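Local coordinates for kinesin-like protein KAR3 (Saccharomyces cerevisiae, PDB 1F9V) that is a kinesin-related motor protein whose motor domain binds magnesium and ADP and probably hydrolyses ATP to move along microtubules, at residues N66-F70 and D107-T113; V77-L81 and H116-I121; N85-F89 and L302-L306; V133-I138 and V181-L186; I140-N144 and R262-N266. The protein carries 2 engineered substitutions. All blocks are in the same frame, centred on the assembly; numbering follows the deposited sequence.

In the fold
The five contacts show how a P-loop motor domain is built outward from one central sheet. Contacts 1 and 2 lie about 13 Å apart between centres, share helix 109-124 and touch through Phe-70 and His-116; their segments alternate along the chain. Contact 3 sets strand 86-91 against helix 297-306, and meets contacts 1 and 2 through Ile-88 and Val-86. Contacts 4 and 5 use the middle and the C-terminal end of strand 130-141, their centres about 24 Å apart, one meeting strand 184-185 and the other helix 258-281. The centres of contacts 2 and 5 are about 33 Å apart, on opposite sides of the chain's centre, so the set reaches across the motor domain.

Contact 1: N66-F70 and D107-T113; sequences NVDVF and DGIIPST
Phe-70 lies with one face over Ser-112 where two helices of the P-loop kinesin motor domain, 66-77 and 109-124, cross at -60° between their local axes. The CB of Ser-112 sits 3.5 Å from the centroid of the Phe-70 ring, a CH-pi contact nearly straight above the face. At the edge of the same ring, CE1 of Phe-70 is 3.6 Å from OG1 of Thr-113. Having CG anti to the backbone N (chi1 -161°) swings the phenyl group out to the second helix, and a leucine in its place would probably lose the flat surface that Ser-112 CB rests on, opening a gap beside Thr-113. Further out, Thr-113 OG1 is held by its 2.6 Å hydrogen bond to Ile-109 O, which fixes the rotation of that hydroxyl group. Before the helix, whose N-cap is Gly-108, the CB of Asn-66 packs 3.4 Å from the carboxylate CG of Asp-107. The Asn-66 amide itself is engaged elsewhere, by Arg-10 of the ADP pocket and by the carbonyl of Phe-100. One water joins the two backbones, donating to Asn-66 O at 2.8 Å and to Asp-107 O at 3.0 Å.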
# COMPACT_ATOMS: atom_id res chain seq x y z
N ASN A 66 -5.37 -7.09 -12.63
CA ASN A 66 -5.87 -6.35 -11.48
C ASN A 66 -7.07 -7.08 -10.87
O ASN A 66 -7.24 -7.10 -9.65
CB ASN A 66 -6.24 -4.93 -11.88
CG ASN A 66 -5.05 -3.99 -11.84
OD1 ASN A 66 -3.92 -4.43 -11.66
ND2 ASN A 66 -5.30 -2.70 -11.99
N VAL A 67 -7.91 -7.68 -11.71
CA VAL A 67 -9.06 -8.42 -11.21
C VAL A 67 -8.59 -9.64 -10.39
O VAL A 67 -9.15 -9.94 -9.33
CB VAL A 67 -9.98 -8.89 -12.38
CG1 VAL A 67 -10.92 -9.99 -11.92
CG2 VAL A 67 -10.77 -7.70 -12.92
N ASP A 68 -7.55 -10.32 -10.86
CA ASP A 68 -7.00 -11.47 -10.15
C ASP A 68 -6.44 -11.04 -8.79
O ASP A 68 -6.61 -11.73 -7.78
CB ASP A 68 -5.87 -12.13 -10.96
CG ASP A 68 -6.35 -12.70 -12.27
OD1 ASP A 68 -7.53 -13.12 -12.35
OD2 ASP A 68 -5.55 -12.72 -13.24
N VAL A 69 -5.77 -9.90 -8.77
CA VAL A 69 -5.18 -9.39 -7.53
C VAL A 69 -6.27 -9.08 -6.51
O VAL A 69 -6.16 -9.44 -5.34
CB VAL A 69 -4.36 -8.10 -7.80
CG1 VAL A 69 -4.03 -7.40 -6.46
CG2 VAL A 69 -3.08 -8.45 -8.56
N PHE A 70 -7.34 -8.43 -6.95
CA PHE A 70 -8.39 -8.09 -6.01
C PHE A 70 -9.13 -9.29 -5.43
O PHE A 70 -9.81 -9.17 -4.42
CB PHE A 70 -9.39 -7.12 -6.63
CG PHE A 70 -10.21 -6.39 -5.61
CD1 PHE A 70 -9.64 -5.38 -4.83
CD2 PHE A 70 -11.53 -6.75 -5.37
CE1 PHE A 70 -10.37 -4.75 -3.83
CE2 PHE A 70 -12.27 -6.13 -4.37
CZ PHE A 70 -11.68 -5.12 -3.59
N ASP A 107 -10.25 -0.82 -12.43
CA ASP A 107 -9.49 -2.01 -12.03
C ASP A 107 -8.64 -1.94 -10.75
O ASP A 107 -8.52 -2.92 -10.00
CB ASP A 107 -8.55 -2.39 -13.18
CG ASP A 107 -8.85 -3.73 -13.73
OD1 ASP A 107 -9.55 -4.50 -13.05
OD2 ASP A 107 -8.38 -4.02 -14.85
N GLY A 108 -8.02 -0.78 -10.55
CA GLY A 108 -7.14 -0.58 -9.41
C GLY A 108 -7.71 -0.99 -8.07
O GLY A 108 -8.91 -1.15 -7.91
N ILE A 109 -6.83 -1.16 -7.09
CA ILE A 109 -7.27 -1.54 -5.77
C ILE A 109 -8.23 -0.49 -5.19
O ILE A 109 -9.18 -0.84 -4.49
CB ILE A 109 -6.06 -1.75 -4.82
CG1 ILE A 109 -5.42 -3.12 -5.14
CG2 ILE A 109 -6.50 -1.68 -3.36
CD1 ILE A 109 -4.22 -3.47 -4.28
N ILE A 110 -8.00 0.78 -5.49
CA ILE A 110 -8.89 1.82 -4.96
C ILE A 110 -10.30 1.73 -5.57
O ILE A 110 -11.28 1.60 -4.83
CB ILE A 110 -8.27 3.23 -5.14
CG1 ILE A 110 -7.09 3.39 -4.16
CG2 ILE A 110 -9.32 4.32 -4.85
CD1 ILE A 110 -6.15 4.53 -4.47
N PRO A 111 -10.43 1.81 -6.91
CA PRO A 111 -11.80 1.71 -7.45
C PRO A 111 -12.46 0.38 -7.10
O PRO A 111 -13.66 0.33 -6.82
CB PRO A 111 -11.62 1.89 -8.96
CG PRO A 111 -10.17 1.75 -9.21
CD PRO A 111 -9.43 2.05 -7.95
N SER A 112 -11.69 -0.70 -7.10
CA SER A 112 -12.21 -2.03 -6.77
C SER A 112 -12.71 -2.09 -5.32
O SER A 112 -13.73 -2.70 -5.02
CB SER A 112 -11.13 -3.11 -6.96
OG SER A 112 -10.86 -3.33 -8.33
N THR A 113 -11.95 -1.46 -4.43
CA THR A 113 -12.28 -1.44 -3.01
C THR A 113 -13.61 -0.73 -2.79
O THR A 113 -14.47 -1.21 -2.06
CB THR A 113 -11.16 -0.72 -2.20
OG1 THR A 113 -10.00 -1.57 -2.15
CG2 THR A 113 -11.62 -0.44 -0.77
O HOH W 1 -7.16 -4.77 -8.06

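Contact 2: V77-L81 and H116-I121; sequences VQSSL and HIFNWI
Gln-78 brings its amide almost edge-on to the imidazole of His-116, the two planes only 26° apart. With CG between the backbone N and the carbonyl carbon (chi1 74°), its extended chain carries the amide there. NE2 of Gln-78 donates to NE2 of His-116 at 2.9 Å. The bond is clearly bent, yet each partner lies close to the plane of the other; such an accepting nitrogen is consistent with a neutral histidine protonated on ND1. Trp-120 stands quite differently, its indole turned 71° from the same amide. Its NE1 comes within 3.0 Å of Gln-78 NE2, but both are donors and no hydrogen bond joins them. Within the helix, CD1 of Trp-120 lies over one face of the His-116 ring, so indole and imidazole form a corner into which the amide fits. Cut back to an alanine, this residue would offer His-116 NE2 no donor and is likely to leave Trp-120 uncovered around NE1. Beyond the polar group, Leu-81 forks against the helix: CD1 is pressed to within 3.3 Å of Trp-120 CB, while CD2 reaches Ile-121 CG1 at 4.1 Å. In the fold, the 3-10 turn that begins at Ser-79, just after helix 66-77, is joined to helix 109-124. Both rest on the central sheet, where Val-77 and Ile-117 touch Leu-240 of strand 235-244, and Leu-81 and Ile-117 touch Leu-225 of strand 218-228.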
# COMPACT_ATOMS: atom_id res chain seq x y z
N VAL A 77 -10.14 -5.68 2.60
CA VAL A 77 -10.86 -4.41 2.68
C VAL A 77 -12.27 -4.50 3.23
O VAL A 77 -12.77 -3.53 3.80
CB VAL A 77 -10.88 -3.69 1.30
CG1 VAL A 77 -9.45 -3.45 0.81
CG2 VAL A 77 -11.67 -4.50 0.29
N GLN A 78 -12.93 -5.65 3.08
CA GLN A 78 -14.28 -5.77 3.61
C GLN A 78 -14.29 -5.82 5.14
O GLN A 78 -15.31 -5.55 5.76
CB GLN A 78 -14.99 -7.00 3.03
CG GLN A 78 -14.54 -8.33 3.57
CD GLN A 78 -15.12 -9.50 2.78
OE1 GLN A 78 -15.47 -10.53 3.35
NE2 GLN A 78 -15.21 -9.33 1.47
N SER A 79 -13.15 -6.13 5.74
CA SER A 79 -13.05 -6.19 7.19
C SER A 79 -13.34 -4.81 7.80
O SER A 79 -13.66 -4.71 8.98
CB SER A 79 -11.67 -6.70 7.61
OG SER A 79 -10.69 -5.67 7.51
N SER A 80 -13.22 -3.76 6.99
CA SER A 80 -13.49 -2.41 7.47
C SER A 80 -14.96 -2.22 7.84
O SER A 80 -15.30 -1.30 8.58
CB SER A 80 -13.10 -1.38 6.41
OG SER A 80 -11.83 -0.82 6.70
N LEU A 81 -15.82 -3.09 7.31
CA LEU A 81 -17.24 -3.01 7.61
C LEU A 81 -17.49 -3.55 9.02
O LEU A 81 -18.53 -3.28 9.62
CB LEU A 81 -18.05 -3.81 6.58
CG LEU A 81 -18.02 -3.17 5.19
CD1 LEU A 81 -18.28 -4.24 4.13
CD2 LEU A 81 -19.06 -2.07 5.11
N HIS A 116 -16.49 -2.87 -4.13
CA HIS A 116 -16.68 -4.02 -3.26
C HIS A 116 -17.39 -3.61 -1.97
O HIS A 116 -18.29 -4.32 -1.50
CB HIS A 116 -15.33 -4.65 -2.93
CG HIS A 116 -15.42 -5.96 -2.21
ND1 HIS A 116 -16.19 -7.01 -2.68
CD2 HIS A 116 -14.83 -6.40 -1.08
CE1 HIS A 116 -16.07 -8.04 -1.86
NE2 HIS A 116 -15.25 -7.70 -0.88
N ILE A 117 -17.00 -2.48 -1.41
CA ILE A 117 -17.60 -2.00 -0.17
C ILE A 117 -19.09 -1.67 -0.35
O ILE A 117 -19.91 -2.00 0.50
CB ILE A 117 -16.86 -0.75 0.37
CG1 ILE A 117 -15.55 -1.18 1.04
CG2 ILE A 117 -17.73 -0.01 1.37
CD1 ILE A 117 -14.57 -0.04 1.29
N PHE A 118 -19.43 -1.02 -1.46
CA PHE A 118 -20.82 -0.68 -1.71
C PHE A 118 -21.66 -1.92 -1.98
O PHE A 118 -22.85 -1.96 -1.64
CB PHE A 118 -20.92 0.32 -2.85
CG PHE A 118 -20.84 1.75 -2.40
CD1 PHE A 118 -21.87 2.31 -1.64
CD2 PHE A 118 -19.72 2.53 -2.68
CE1 PHE A 118 -21.78 3.62 -1.18
CE2 PHE A 118 -19.63 3.84 -2.22
CZ PHE A 118 -20.66 4.39 -1.46
N ASN A 119 -21.06 -2.95 -2.57
CA ASN A 119 -21.80 -4.19 -2.83
C ASN A 119 -22.14 -4.79 -1.47
O ASN A 119 -23.24 -5.31 -1.26
CB ASN A 119 -20.96 -5.19 -3.62
CG ASN A 119 -20.80 -4.81 -5.08
OD1 ASN A 119 -21.57 -4.00 -5.61
ND2 ASN A 119 -19.80 -5.39 -5.74
N TRP A 120 -21.19 -4.70 -0.55
CA TRP A 120 -21.38 -5.22 0.80
C TRP A 120 -22.37 -4.37 1.58
O TRP A 120 -23.18 -4.89 2.35
CB TRP A 120 -20.05 -5.26 1.53
CG TRP A 120 -19.40 -6.59 1.49
CD1 TRP A 120 -18.27 -6.94 0.80
CD2 TRP A 120 -19.85 -7.78 2.14
NE1 TRP A 120 -17.99 -8.27 0.99
CE2 TRP A 120 -18.94 -8.81 1.81
CE3 TRP A 120 -20.93 -8.08 2.98
CZ2 TRP A 120 -19.08 -10.12 2.29
CZ3 TRP A 120 -21.07 -9.39 3.46
CH2 TRP A 120 -20.14 -10.39 3.11
N ILE A 121 -22.30 -3.06 1.39
CA ILE A 121 -23.18 -2.13 2.08
C ILE A 121 -24.63 -2.43 1.69
O ILE A 121 -25.51 -2.47 2.54
CB ILE A 121 -22.83 -0.66 1.74
CG1 ILE A 121 -21.55 -0.24 2.48
CG2 ILE A 121 -23.99 0.26 2.11
CD1 ILE A 121 -21.06 1.15 2.16

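Contact 3: N85-F89 and L302-L306; sequences NVCIF and LQYSL
Asn-85 and Cys-87 share one side-chain torsion, with CG and SG each anti to the carbonyl carbon (chi1 -73° and -80°), and both groups thereby meet the last turn of helix 297-306. This is strand-to-helix packing in the P-loop fold of the motor domain: strand 86-91, an inner strand of the central sheet, lies across the helix, with their local axes 8.1 Å apart. The ND2 of Asn-85 donates to the carbonyl O of Tyr-304 at 3.1 Å, coming from well above the carbonyl plane rather than within it. Its OD1 accepts from the backbone N of Thr-239, so the amide is gripped at both ends and its rotation is set; it ties the helix to strand 235-244 as well. Next along the strand, the Cys-87 sulfur SG packs 3.7 Å from Ser-305 CB and 3.9 Å from Leu-306 CD2. Phe-89 then closes the buried row between two leucines of the helix, approached obliquely by one and at its ring edge by the other. CE1 of Phe-89 lies 3.8 Å from Leu-302 CD1, and its CE2 lies 4.0 Å from Leu-306 CD2.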
# COMPACT_ATOMS: atom_id res chain seq x y z
N ASN A 85 -9.45 -1.27 10.94
CA ASN A 85 -8.79 -0.25 10.16
C ASN A 85 -7.91 -1.06 9.20
O ASN A 85 -7.42 -2.13 9.57
CB ASN A 85 -7.91 0.63 11.03
CG ASN A 85 -8.71 1.58 11.88
OD1 ASN A 85 -9.83 1.97 11.53
ND2 ASN A 85 -8.14 1.97 13.01
N VAL A 86 -7.72 -0.54 8.00
CA VAL A 86 -6.94 -1.25 7.00
C VAL A 86 -5.94 -0.34 6.32
O VAL A 86 -6.25 0.81 6.01
CB VAL A 86 -7.89 -1.85 5.92
CG1 VAL A 86 -7.09 -2.32 4.70
CG2 VAL A 86 -8.70 -2.97 6.51
N CYS A 87 -4.74 -0.85 6.09
CA CYS A 87 -3.70 -0.11 5.39
C CYS A 87 -3.16 -0.99 4.27
O CYS A 87 -2.90 -2.18 4.47
CB CYS A 87 -2.52 0.25 6.31
SG CYS A 87 -2.77 1.68 7.38
N ILE A 88 -3.03 -0.41 3.08
CA ILE A 88 -2.46 -1.13 1.94
C ILE A 88 -1.40 -0.20 1.38
O ILE A 88 -1.70 0.93 0.98
CB ILE A 88 -3.51 -1.44 0.86
CG1 ILE A 88 -4.56 -2.40 1.42
CG2 ILE A 88 -2.81 -2.05 -0.36
CD1 ILE A 88 -5.65 -2.80 0.43
N PHE A 89 -0.15 -0.66 1.36
CA PHE A 89 0.94 0.16 0.85
C PHE A 89 1.54 -0.44 -0.43
O PHE A 89 2.02 -1.57 -0.42
CB PHE A 89 2.09 0.27 1.87
CG PHE A 89 1.69 0.90 3.18
CD1 PHE A 89 1.76 2.28 3.36
CD2 PHE A 89 1.30 0.11 4.26
CE1 PHE A 89 1.46 2.86 4.59
CE2 PHE A 89 1.00 0.67 5.50
CZ PHE A 89 1.08 2.05 5.67
N LEU A 302 -0.74 7.67 10.21
CA LEU A 302 -1.44 6.38 10.21
C LEU A 302 -1.31 5.49 11.43
O LEU A 302 -1.78 4.35 11.40
CB LEU A 302 -0.99 5.58 8.97
CG LEU A 302 -1.17 6.27 7.62
CD1 LEU A 302 -0.56 5.41 6.51
CD2 LEU A 302 -2.66 6.50 7.38
N GLN A 303 -0.70 5.98 12.50
CA GLN A 303 -0.50 5.16 13.69
C GLN A 303 -1.70 4.37 14.21
O GLN A 303 -1.55 3.21 14.59
CB GLN A 303 0.09 6.02 14.81
CG GLN A 303 -0.87 7.03 15.42
CD GLN A 303 -0.22 7.83 16.53
OE1 GLN A 303 -0.90 8.47 17.34
NE2 GLN A 303 1.11 7.81 16.56
N TYR A 304 -2.89 4.97 14.23
CA TYR A 304 -4.07 4.25 14.72
C TYR A 304 -4.56 3.17 13.75
O TYR A 304 -5.29 2.26 14.15
CB TYR A 304 -5.21 5.23 15.02
CG TYR A 304 -4.99 6.09 16.24
CD1 TYR A 304 -4.28 5.60 17.35
CD2 TYR A 304 -5.48 7.39 16.30
CE1 TYR A 304 -4.07 6.40 18.48
CE2 TYR A 304 -5.28 8.20 17.42
CZ TYR A 304 -4.58 7.69 18.51
OH TYR A 304 -4.38 8.48 19.62
N SER A 305 -4.18 3.27 12.48
CA SER A 305 -4.58 2.30 11.48
C SER A 305 -3.49 1.24 11.31
O SER A 305 -3.62 0.32 10.50
CB SER A 305 -4.85 2.99 10.13
OG SER A 305 -6.13 3.61 10.12
N LEU A 306 -2.42 1.37 12.09
CA LEU A 306 -1.31 0.43 12.04
C LEU A 306 -1.22 -0.37 13.33
O LEU A 306 -0.51 -1.36 13.41
CB LEU A 306 0.00 1.19 11.83
CG LEU A 306 0.24 1.78 10.43
CD1 LEU A 306 1.47 2.66 10.43
CD2 LEU A 306 0.41 0.64 9.43

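Contact 4: V133-I138 and V181-L186; sequences VNCEFI and VTSCKL
An antiparallel ladder at the margin of the large mixed sheet joins strand 130-141 to the short strand 184-185, with strand 218-228 pairing along the other side of 130-141. Cys-135 and Cys-184 form a hydrogen-bonded pair: Cys-135 N donates to Cys-184 O and Cys-184 N to Cys-135 O, each at 2.8 Å. Asn-134 and Lys-185 make the neighbouring non-hydrogen-bonded pair, and Leu-186 N donates to Val-133 O at 2.8 Å to continue the ladder. Past this bond a water takes over, accepting from Val-133 N and donating to Leu-186 O. On the face that carries the cysteines, Leu-186 CD1 packs 3.9 Å from the SG of Cys-135 and also meets Val-133 CG1. Helix 192-199 covers this group through Ile-195, while Val-133 reaches across to Phe-118 and Ile-121 of helix 109-124. Toward Val-181 the two chains part, and the regular pairing gives way to side chains and a second water between Phe-137 N and Thr-182 O. There Ile-138 CG2 meets Val-181 CG1 at 3.8 Å, the two side chains crossing at about a right angle. The Glu-136 chain is bent at chi2 (90°), which brings its carboxylate back beside Ser-183. While OE1 of that carboxylate is bonded to His-224, OE2 accepts a hydrogen bond from Ser-183 OG at 2.7 Å through its anti lone pair.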
# COMPACT_ATOMS: atom_id res chain seq x y z
N VAL A 133 -20.26 6.66 3.82
CA VAL A 133 -18.88 6.64 3.37
C VAL A 133 -18.36 8.02 3.00
O VAL A 133 -19.00 8.75 2.24
CB VAL A 133 -18.73 5.73 2.13
CG1 VAL A 133 -17.26 5.61 1.73
CG2 VAL A 133 -19.31 4.36 2.42
N ASN A 134 -17.22 8.39 3.55
CA ASN A 134 -16.62 9.67 3.22
C ASN A 134 -15.12 9.44 3.02
O ASN A 134 -14.55 8.51 3.59
CB ASN A 134 -16.92 10.73 4.29
CG ASN A 134 -16.16 10.51 5.58
OD1 ASN A 134 -15.27 11.30 5.93
ND2 ASN A 134 -16.52 9.47 6.31
N CYS A 135 -14.49 10.26 2.19
CA CYS A 135 -13.07 10.07 1.91
C CYS A 135 -12.26 11.34 1.77
O CYS A 135 -12.80 12.44 1.64
CB CYS A 135 -12.93 9.26 0.61
SG CYS A 135 -13.48 10.15 -0.89
N GLU A 136 -10.95 11.16 1.81
CA GLU A 136 -10.00 12.25 1.63
C GLU A 136 -8.92 11.67 0.72
O GLU A 136 -8.70 10.45 0.70
CB GLU A 136 -9.36 12.66 2.96
CG GLU A 136 -10.32 13.23 3.99
CD GLU A 136 -10.91 12.16 4.88
OE1 GLU A 136 -10.14 11.31 5.37
OE2 GLU A 136 -12.14 12.16 5.09
N PHE A 137 -8.27 12.54 -0.04
CA PHE A 137 -7.19 12.13 -0.94
C PHE A 137 -6.09 13.16 -0.76
O PHE A 137 -6.22 14.31 -1.19
CB PHE A 137 -7.67 12.09 -2.39
CG PHE A 137 -6.78 11.29 -3.32
CD1 PHE A 137 -5.77 10.48 -2.82
CD2 PHE A 137 -6.96 11.37 -4.69
CE1 PHE A 137 -4.95 9.75 -3.68
CE2 PHE A 137 -6.14 10.65 -5.56
CZ PHE A 137 -5.13 9.84 -5.05
N ILE A 138 -5.01 12.74 -0.10
CA ILE A 138 -3.90 13.63 0.16
C ILE A 138 -2.60 13.04 -0.34
O ILE A 138 -2.55 11.89 -0.78
CB ILE A 138 -3.74 13.89 1.69
CG1 ILE A 138 -3.37 12.58 2.40
CG2 ILE A 138 -5.04 14.45 2.28
CD1 ILE A 138 -2.89 12.76 3.84
N VAL A 181 -8.54 19.78 5.41
CA VAL A 181 -8.40 18.83 4.32
C VAL A 181 -9.80 18.46 3.86
O VAL A 181 -10.63 18.02 4.65
CB VAL A 181 -7.68 17.55 4.76
CG1 VAL A 181 -7.91 16.44 3.72
CG2 VAL A 181 -6.19 17.83 4.93
N THR A 182 -10.06 18.66 2.58
CA THR A 182 -11.36 18.35 2.00
C THR A 182 -11.78 16.90 2.20
O THR A 182 -11.00 15.98 1.94
CB THR A 182 -11.36 18.65 0.49
OG1 THR A 182 -10.93 19.99 0.27
CG2 THR A 182 -12.76 18.46 -0.08
N SER A 183 -13.00 16.70 2.67
CA SER A 183 -13.54 15.36 2.83
C SER A 183 -14.80 15.31 1.97
O SER A 183 -15.56 16.28 1.92
CB SER A 183 -13.88 15.04 4.28
OG SER A 183 -14.23 13.67 4.41
N CYS A 184 -15.01 14.19 1.29
CA CYS A 184 -16.15 14.04 0.41
C CYS A 184 -17.01 12.82 0.70
O CYS A 184 -16.50 11.75 1.03
CB CYS A 184 -15.67 13.96 -1.05
SG CYS A 184 -14.67 15.37 -1.57
N LYS A 185 -18.32 12.99 0.57
CA LYS A 185 -19.24 11.90 0.79
C LYS A 185 -19.22 11.04 -0.48
O LYS A 185 -19.01 11.55 -1.58
CB LYS A 185 -20.66 12.43 0.99
CG LYS A 185 -20.94 12.99 2.37
CD LYS A 185 -22.42 13.37 2.49
CE LYS A 185 -22.76 13.90 3.87
NZ LYS A 185 -24.23 13.86 4.09
N LEU A 186 -19.43 9.74 -0.32
CA LEU A 186 -19.48 8.82 -1.45
C LEU A 186 -20.80 8.07 -1.28
O LEU A 186 -20.90 7.15 -0.47
CB LEU A 186 -18.31 7.83 -1.41
CG LEU A 186 -16.92 8.34 -1.80
CD1 LEU A 186 -15.92 7.21 -1.72
CD2 LEU A 186 -16.96 8.92 -3.19
O HOH W 2 -22.29 7.19 1.89
O HOH W 3 -8.79 15.36 0.45

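Contact 5: I140-N144 and R262-N266; sequences IYNEN and RETQN
Asn-142 and Asn-266 make the close part of this surface contact, their side chains crossing at about a right angle. Asn-266 ND2 donates to Asn-142 OD1 at 2.9 Å with an N-H...O angle of 154°; the donor stands above the carbonyl plane, and the two amide planes are 61° apart. The same OD1 of Asn-142 lies 3.3 Å from the CA of Glu-263, placing the asparagine close against the helix backbone. Beside it, CG of Glu-143 packs 3.6 Å from Asn-266 OD1, the Glu-143 carboxylate being committed elsewhere, to the backbone N of Lys-297. The other flank is looser. Tyr-141, with CG anti to the backbone N (chi1 178°), extends its hydroxyl toward Glu-263, but OH to OE2 is 3.3 Å, at most a weak hydrogen bond. Outside the contact the Tyr-141 ring also meets His-213 edge-to-face. Farther out lies exposed Arg-262, whose NE bonds Gln-265 OE1 within its own helix. The contact thus sets the tip of a hairpin on helix 258-281, probably the switch II helix of kinesins. Asn-142 and Glu-143 both have positive phi, and Tyr-141 and Asn-144 exchange backbone hydrogen bonds, as is typical of a type I' turn in a two-residue beta hairpin.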
# COMPACT_ATOMS: atom_id res chain seq x y z
N ILE A 140 1.83 13.24 0.61
CA ILE A 140 2.86 13.71 1.51
C ILE A 140 4.07 13.89 0.62
O ILE A 140 4.53 12.94 -0.02
CB ILE A 140 3.17 12.69 2.63
CG1 ILE A 140 2.02 12.67 3.64
CG2 ILE A 140 4.46 13.08 3.35
CD1 ILE A 140 2.12 11.56 4.67
N TYR A 141 4.56 15.12 0.54
CA TYR A 141 5.73 15.44 -0.28
C TYR A 141 6.69 16.24 0.59
O TYR A 141 6.33 17.29 1.13
CB TYR A 141 5.32 16.27 -1.50
CG TYR A 141 6.51 16.68 -2.34
CD1 TYR A 141 7.34 15.72 -2.91
CD2 TYR A 141 6.83 18.02 -2.54
CE1 TYR A 141 8.47 16.08 -3.64
CE2 TYR A 141 7.96 18.40 -3.27
CZ TYR A 141 8.77 17.42 -3.82
OH TYR A 141 9.89 17.77 -4.53
N ASN A 142 7.91 15.73 0.73
CA ASN A 142 8.91 16.39 1.55
C ASN A 142 8.36 16.53 2.96
O ASN A 142 8.54 17.57 3.60
CB ASN A 142 9.27 17.76 0.98
CG ASN A 142 10.37 17.68 -0.04
OD1 ASN A 142 11.09 16.70 -0.10
ND2 ASN A 142 10.49 18.71 -0.87
N GLU A 143 7.66 15.50 3.41
CA GLU A 143 7.07 15.44 4.75
C GLU A 143 5.98 16.47 5.04
O GLU A 143 5.66 16.73 6.20
CB GLU A 143 8.18 15.52 5.81
CG GLU A 143 9.15 14.32 5.80
CD GLU A 143 8.45 12.98 6.03
OE1 GLU A 143 8.36 12.54 7.20
OE2 GLU A 143 7.99 12.36 5.04
N ASN A 144 5.40 17.03 3.98
CA ASN A 144 4.32 18.01 4.11
C ASN A 144 3.06 17.41 3.49
O ASN A 144 3.12 16.78 2.44
CB ASN A 144 4.65 19.31 3.38
CG ASN A 144 5.77 20.09 4.04
OD1 ASN A 144 6.62 20.66 3.37
ND2 ASN A 144 5.77 20.11 5.37
N ARG A 262 16.99 17.27 -1.31
CA ARG A 262 16.03 17.32 -0.23
C ARG A 262 14.96 16.25 -0.36
O ARG A 262 14.61 15.60 0.62
CB ARG A 262 15.39 18.71 -0.16
CG ARG A 262 16.42 19.84 -0.04
CD ARG A 262 16.84 20.11 1.40
NE ARG A 262 18.07 19.42 1.77
CZ ARG A 262 19.16 20.02 2.26
NH1 ARG A 262 19.18 21.34 2.43
NH2 ARG A 262 20.23 19.30 2.58
N GLU A 263 14.46 16.06 -1.58
CA GLU A 263 13.44 15.04 -1.80
C GLU A 263 14.01 13.64 -1.58
O GLU A 263 13.36 12.79 -0.97
CB GLU A 263 12.84 15.19 -3.20
CG GLU A 263 13.36 14.24 -4.23
CD GLU A 263 12.65 14.40 -5.56
OE1 GLU A 263 12.84 13.53 -6.45
OE2 GLU A 263 11.90 15.38 -5.72
N THR A 264 15.23 13.41 -2.05
CA THR A 264 15.86 12.10 -1.88
C THR A 264 16.02 11.77 -0.40
O THR A 264 15.75 10.65 0.02
CB THR A 264 17.26 12.08 -2.54
OG1 THR A 264 17.13 12.36 -3.93
CG2 THR A 264 17.91 10.71 -2.36
N GLN A 265 16.45 12.75 0.38
CA GLN A 265 16.64 12.56 1.81
C GLN A 265 15.32 12.24 2.49
O GLN A 265 15.25 11.37 3.35
CB GLN A 265 17.26 13.81 2.43
CG GLN A 265 18.69 14.07 1.99
CD GLN A 265 19.24 15.38 2.52
OE1 GLN A 265 18.54 16.40 2.55
NE2 GLN A 265 20.49 15.36 2.95
N ASN A 266 14.27 12.96 2.12
CA ASN A 266 12.95 12.76 2.71
C ASN A 266 12.32 11.43 2.31
O ASN A 266 11.68 10.77 3.13
CB ASN A 266 12.02 13.92 2.33
CG ASN A 266 12.26 15.16 3.17
OD1 ASN A 266 12.43 15.07 4.39
ND2 ASN A 266 12.29 16.32 2.53